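Local coordinates for protein O-methyltransferase, SAM-dependent (Legionella pneumophila subsp. pneumophila, PDB 3R3H) that probably transfers a methyl group from S-adenosylmethionine to an oxygen atom of an acceptor substrate, at residues 50-55 / 212-217; 89-94 / 123-128. All blocks are in the same frame, centred on the assembly; numbering follows the deposited sequence.

Contact 1: 50-55 / 212-217; sequences QFMQML and DGMFLV
Phe51 O accepts the backbone N-H of Leu55, with Leu55 N at 3.0 Å. This helical bond joins two residues that both reach strand 214-217, and one turn separates them. Their side chains also meet: CD1 of Leu55 lies over one face of the Phe51 ring, 3.6 Å above its plane and offset toward the rim. Phe51 holds its CG anti to the backbone N (chi1 172°), which carries the ring out from the helix toward the strand. The ring meets Leu216 at its edge, where Phe51 CZ is 4.3 Å from Leu216 CD1. The other methyl of Leu216, CD2, lies 4.5 Å from Leu55 CD1. Leu216 thus touches both residues, one with each branch. Helix 46-59 precedes the first strand of a Rossmann-like methyltransferase sheet, and strand 214-219 is the antiparallel strand beside strand 203-208, the outermost on that side within this chain. The short axes run almost parallel, at 5° and 12.9 Å, so side chains bridge the gap. Met214 is extended as far as its sulfur; the last bond then turns (chi3 -88°), and CE comes 4.4 Å from Met52 SD. This thioether contact is apolar, and no hydrogen bond crosses between the segments. The Met52 side chain also touches Met78 of helix 73-80. On the strand side, Leu216 also packs on Leu165 and Ala167. Leu208 of the second subunit packs against Phe51.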
loop_
_atom_site.group_PDB
_atom_site.type_symbol
_atom_site.label_atom_id
_atom_site.label_comp_id
_atom_site.label_asym_id
_atom_site.label_seq_id
_atom_site.Cartn_x
_atom_site.Cartn_y
_atom_site.Cartn_z
ATOM N N GLN A 50 -9.758 -3.467 -2.318
ATOM C CA GLN A 50 -9.059 -4.728 -2.283
ATOM C C GLN A 50 -7.704 -4.536 -1.602
ATOM O O GLN A 50 -7.170 -5.463 -0.987
ATOM C CB GLN A 50 -8.902 -5.266 -3.697
ATOM C CG GLN A 50 -8.112 -6.552 -3.761
ATOM C CD GLN A 50 -8.393 -7.354 -5.017
ATOM O OE1 GLN A 50 -7.586 -8.197 -5.427
ATOM N NE2 GLN A 50 -9.553 -7.110 -5.628
ATOM N N PHE A 51 -7.154 -3.326 -1.713
ATOM C CA PHE A 51 -5.882 -3.016 -1.081
ATOM C C PHE A 51 -6.116 -2.950 0.414
ATOM O O PHE A 51 -5.290 -3.417 1.189
ATOM C CB PHE A 51 -5.335 -1.673 -1.576
ATOM C CG PHE A 51 -4.110 -1.201 -0.828
ATOM C CD1 PHE A 51 -4.091 0.044 -0.205
ATOM C CD2 PHE A 51 -2.981 -2.013 -0.717
ATOM C CE1 PHE A 51 -2.966 0.477 0.523
ATOM C CE2 PHE A 51 -1.853 -1.586 0.009
ATOM C CZ PHE A 51 -1.851 -0.339 0.628
ATOM N N MET A 52 -7.247 -2.366 0.809
ATOM C CA MET A 52 -7.610 -2.228 2.222
ATOM C C MET A 52 -7.961 -3.580 2.851
ATOM O O MET A 52 -8.009 -3.728 4.078
ATOM C CB MET A 52 -8.786 -1.252 2.381
ATOM C CG MET A 52 -8.473 0.197 1.953
ATOM S SD MET A 52 -9.724 1.394 2.472
ATOM C CE MET A 52 -11.072 0.900 1.433
ATOM N N GLN A 53 -8.219 -4.563 1.996
ATOM C CA GLN A 53 -8.531 -5.917 2.444
ATOM C C GLN A 53 -7.189 -6.567 2.779
ATOM O O GLN A 53 -7.065 -7.311 3.757
ATOM C CB GLN A 53 -9.192 -6.713 1.320
ATOM C CG GLN A 53 -10.631 -6.381 1.063
ATOM C CD GLN A 53 -11.262 -7.363 0.113
ATOM O OE1 GLN A 53 -12.407 -7.777 0.304
ATOM N NE2 GLN A 53 -10.514 -7.752 -0.919
ATOM N N MET A 54 -6.201 -6.295 1.930
ATOM C CA MET A 54 -4.853 -6.796 2.120
ATOM C C MET A 54 -4.419 -6.249 3.491
ATOM O O MET A 54 -3.942 -6.994 4.353
ATOM C CB MET A 54 -3.953 -6.249 1.010
ATOM C CG MET A 54 -2.484 -6.596 1.133
ATOM S SD MET A 54 -2.018 -8.048 0.232
ATOM C CE MET A 54 -2.329 -9.275 1.456
ATOM N N LEU A 55 -4.628 -4.948 3.686
ATOM C CA LEU A 55 -4.255 -4.271 4.920
ATOM C C LEU A 55 -4.854 -4.920 6.164
ATOM O O LEU A 55 -4.183 -5.041 7.203
ATOM C CB LEU A 55 -4.673 -2.804 4.844
ATOM C CG LEU A 55 -4.009 -2.014 3.709
ATOM C CD1 LEU A 55 -4.666 -0.654 3.577
ATOM C CD2 LEU A 55 -2.524 -1.868 3.973
ATOM N N ASP A 212 -6.967 9.627 -4.241
ATOM C CA ASP A 212 -6.919 11.072 -4.329
ATOM C C ASP A 212 -5.795 11.303 -3.336
ATOM O O ASP A 212 -5.714 12.347 -2.691
ATOM C CB ASP A 212 -8.198 11.713 -3.794
ATOM C CG ASP A 212 -8.435 13.093 -4.366
ATOM O OD1 ASP A 212 -9.231 13.870 -3.776
ATOM O OD2 ASP A 212 -7.830 13.389 -5.423
ATOM N N GLY A 213 -4.942 10.289 -3.220
ATOM C CA GLY A 213 -3.847 10.327 -2.281
ATOM C C GLY A 213 -4.341 9.628 -1.030
ATOM O O GLY A 213 -5.408 9.965 -0.513
ATOM N N MET A 214 -3.594 8.636 -0.558
ATOM C CA MET A 214 -3.978 7.900 0.646
ATOM C C MET A 214 -2.814 7.861 1.634
ATOM O O MET A 214 -1.706 7.414 1.318
ATOM C CB MET A 214 -4.431 6.476 0.286
ATOM C CG MET A 214 -5.012 5.685 1.464
ATOM S SD MET A 214 -5.771 4.105 1.014
ATOM C CE MET A 214 -7.490 4.653 0.638
ATOM N N PHE A 215 -3.076 8.354 2.834
ATOM C CA PHE A 215 -2.067 8.415 3.880
ATOM C C PHE A 215 -2.193 7.212 4.800
ATOM O O PHE A 215 -3.288 6.888 5.255
ATOM C CB PHE A 215 -2.274 9.680 4.717
ATOM C CG PHE A 215 -1.130 10.670 4.667
ATOM C CD1 PHE A 215 0.199 10.249 4.749
ATOM C CD2 PHE A 215 -1.390 12.040 4.623
ATOM C CE1 PHE A 215 1.250 11.175 4.795
ATOM C CE2 PHE A 215 -0.352 12.974 4.669
ATOM C CZ PHE A 215 0.972 12.541 4.756
ATOM N N LEU A 216 -1.078 6.546 5.068
ATOM C CA LEU A 216 -1.084 5.408 5.984
ATOM C C LEU A 216 -0.246 5.802 7.196
ATOM O O LEU A 216 0.967 6.010 7.075
ATOM C CB LEU A 216 -0.472 4.170 5.329
ATOM C CG LEU A 216 -1.228 3.580 4.144
ATOM C CD1 LEU A 216 -0.494 2.354 3.643
ATOM C CD2 LEU A 216 -2.641 3.216 4.566
ATOM N N VAL A 217 -0.873 5.931 8.358
ATOM C CA VAL A 217 -0.124 6.308 9.544
ATOM C C VAL A 217 -0.254 5.230 10.601
ATOM O O VAL A 217 -1.305 4.611 10.740
ATOM C CB VAL A 217 -0.617 7.653 10.136
ATOM C CG1 VAL A 217 -0.920 8.655 9.021
ATOM C CG2 VAL A 217 -1.826 7.427 11.013
#

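Contact 2: 89-94 / 123-128; sequences ITCDIN and DTLHSL
The second strand of the Rossmann-like sheet, 87-92, packs here on helix 121-132, which leads from strand 114-118 to strand 137-143. The helix lies across one face of the sheet, its short axis 10.2 Å from that of the strand and running at 148° to it. Ile89 and Cys91 point toward the helix. Ile89 CD1 meets Leu128 CD2 at 4.0 Å, and the two side chains run alongside each other, pointing opposite ways. One turn earlier, Thr124 sets its CG2 anti to the backbone N (chi1 of OG1 -60°). That methyl faces Cys91 SG at 3.6 Å, while OG1 makes a weak bond to Pro120 O. Leu125 CD2 stands 4.3 Å from the same sulfur. Leu65 of the neighbouring strand extends this apolar layer, touching Ile89, Cys91 and Leu128. Asp92 points away from the helix. Its OD2 accepts Asn94 N at 3.1 Å, from above the carboxylate plane, and also the N-H of Phe70. The bond to Asn94 closes an Asx turn where the strand ends. An acidic residue near this strand end, with helices packed on the sheet, is a familiar feature of the class I methyltransferase fold.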
loop_
_atom_site.group_PDB
_atom_site.type_symbol
_atom_site.label_atom_id
_atom_site.label_comp_id
_atom_site.label_asym_id
_atom_site.label_seq_id
_atom_site.Cartn_x
_atom_site.Cartn_y
_atom_site.Cartn_z
ATOM N N ILE A 89 -17.382 -1.494 11.925
ATOM C CA ILE A 89 -18.329 -0.451 12.282
ATOM C C ILE A 89 -18.249 0.641 11.217
ATOM O O ILE A 89 -17.277 1.387 11.147
ATOM C CB ILE A 89 -17.997 0.130 13.661
ATOM C CG1 ILE A 89 -18.235 -0.945 14.718
ATOM C CG2 ILE A 89 -18.837 1.381 13.929
ATOM C CD1 ILE A 89 -18.004 -0.477 16.120
ATOM N N THR A 90 -19.263 0.691 10.363
ATOM C CA THR A 90 -19.336 1.672 9.294
ATOM C C THR A 90 -20.160 2.853 9.812
ATOM O O THR A 90 -21.240 2.667 10.377
ATOM C CB THR A 90 -19.984 1.032 8.023
ATOM O OG1 THR A 90 -20.224 2.032 7.028
ATOM C CG2 THR A 90 -21.310 0.360 8.380
ATOM N N CYS A 91 -19.636 4.067 9.655
ATOM C CA CYS A 91 -20.341 5.256 10.138
ATOM C C CYS A 91 -20.787 6.056 8.935
ATOM O O CYS A 91 -19.943 6.639 8.247
ATOM C CB CYS A 91 -19.413 6.116 11.013
ATOM S SG CYS A 91 -18.552 5.241 12.402
ATOM N N ASP A 92 -22.094 6.071 8.659
ATOM C CA ASP A 92 -22.599 6.821 7.511
ATOM C C ASP A 92 -23.209 8.166 7.911
ATOM O O ASP A 92 -24.303 8.233 8.488
ATOM C CB ASP A 92 -23.617 6.005 6.711
ATOM C CG ASP A 92 -23.924 6.637 5.354
ATOM O OD1 ASP A 92 -24.891 6.217 4.676
ATOM O OD2 ASP A 92 -23.182 7.564 4.955
ATOM N N ILE A 93 -22.470 9.228 7.583
ATOM C CA ILE A 93 -22.835 10.606 7.893
ATOM C C ILE A 93 -23.820 11.152 6.874
ATOM O O ILE A 93 -24.486 12.162 7.115
ATOM C CB ILE A 93 -21.592 11.494 7.890
ATOM C CG1 ILE A 93 -21.067 11.640 6.461
ATOM C CG2 ILE A 93 -20.524 10.857 8.762
ATOM C CD1 ILE A 93 -19.950 12.628 6.301
ATOM N N ASN A 94 -23.900 10.480 5.732
ATOM C CA ASN A 94 -24.795 10.881 4.658
ATOM C C ASN A 94 -26.233 11.106 5.148
ATOM O O ASN A 94 -26.830 10.243 5.824
ATOM C CB ASN A 94 -24.779 9.802 3.569
ATOM C CG ASN A 94 -25.539 10.205 2.315
ATOM O OD1 ASN A 94 -26.028 11.322 2.195
ATOM N ND2 ASN A 94 -25.618 9.290 1.366
ATOM N N ASP A 123 -19.908 12.678 16.588
ATOM C CA ASP A 123 -20.675 12.119 17.707
ATOM C C ASP A 123 -20.505 10.622 17.829
ATOM O O ASP A 123 -20.321 10.097 18.924
ATOM C CB ASP A 123 -22.166 12.415 17.561
ATOM C CG ASP A 123 -22.462 13.890 17.487
ATOM O OD1 ASP A 123 -22.279 14.466 16.390
ATOM O OD2 ASP A 123 -22.868 14.466 18.526
ATOM N N THR A 124 -20.582 9.937 16.698
ATOM C CA THR A 124 -20.437 8.495 16.683
ATOM C C THR A 124 -19.078 8.068 17.237
ATOM O O THR A 124 -18.975 7.047 17.916
ATOM C CB THR A 124 -20.602 7.947 15.251
ATOM O OG1 THR A 124 -21.899 8.293 14.744
ATOM C CG2 THR A 124 -20.437 6.436 15.241
ATOM N N LEU A 125 -18.037 8.853 16.954
ATOM C CA LEU A 125 -16.693 8.526 17.433
ATOM C C LEU A 125 -16.489 8.799 18.927
ATOM O O LEU A 125 -15.772 8.051 19.601
ATOM C CB LEU A 125 -15.627 9.273 16.624
ATOM C CG LEU A 125 -15.591 9.100 15.099
ATOM C CD1 LEU A 125 -14.250 9.603 14.587
ATOM C CD2 LEU A 125 -15.794 7.641 14.698
ATOM N N HIS A 126 -17.093 9.861 19.456
ATOM C CA HIS A 126 -16.947 10.111 20.888
ATOM C C HIS A 126 -17.724 9.031 21.615
ATOM O O HIS A 126 -17.300 8.520 22.646
ATOM C CB HIS A 126 -17.485 11.481 21.278
ATOM C CG HIS A 126 -16.659 12.609 20.759
ATOM N ND1 HIS A 126 -17.034 13.366 19.670
ATOM C CD2 HIS A 126 -15.434 13.053 21.126
ATOM C CE1 HIS A 126 -16.072 14.226 19.383
ATOM N NE2 HIS A 126 -15.091 14.056 20.250
ATOM N N SER A 127 -18.874 8.681 21.061
ATOM C CA SER A 127 -19.701 7.644 21.641
ATOM C C SER A 127 -18.926 6.327 21.707
ATOM O O SER A 127 -19.003 5.587 22.695
ATOM C CB SER A 127 -20.955 7.458 20.797
ATOM O OG SER A 127 -21.385 6.113 20.881
ATOM N N LEU A 128 -18.194 6.039 20.632
ATOM C CA LEU A 128 -17.388 4.827 20.549
ATOM C C LEU A 128 -16.272 4.852 21.582
ATOM O O LEU A 128 -15.892 3.808 22.113
ATOM C CB LEU A 128 -16.784 4.693 19.159
ATOM C CG LEU A 128 -17.711 4.244 18.040
ATOM C CD1 LEU A 128 -16.966 4.319 16.724
ATOM C CD2 LEU A 128 -18.176 2.831 18.300
#

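In the fold
Both contacts are buried, and both press a helix on the same seven-stranded sheet. Their centres lie about 20 Å apart and they do not touch. Contact 1 uses a strand from the antiparallel end of the sheet. Contact 2 uses a parallel strand near the other end. Along the chain, both segments of contact 2 fall between those of contact 1. Neither pair has a hydrogen bond across it. Contact 1 is built on leucine, methionine and one aromatic ring, and the second subunit packs beside it. Contact 2 mixes aliphatic groups with a cysteine and a threonine methyl, and no other chain of the assembly reaches it.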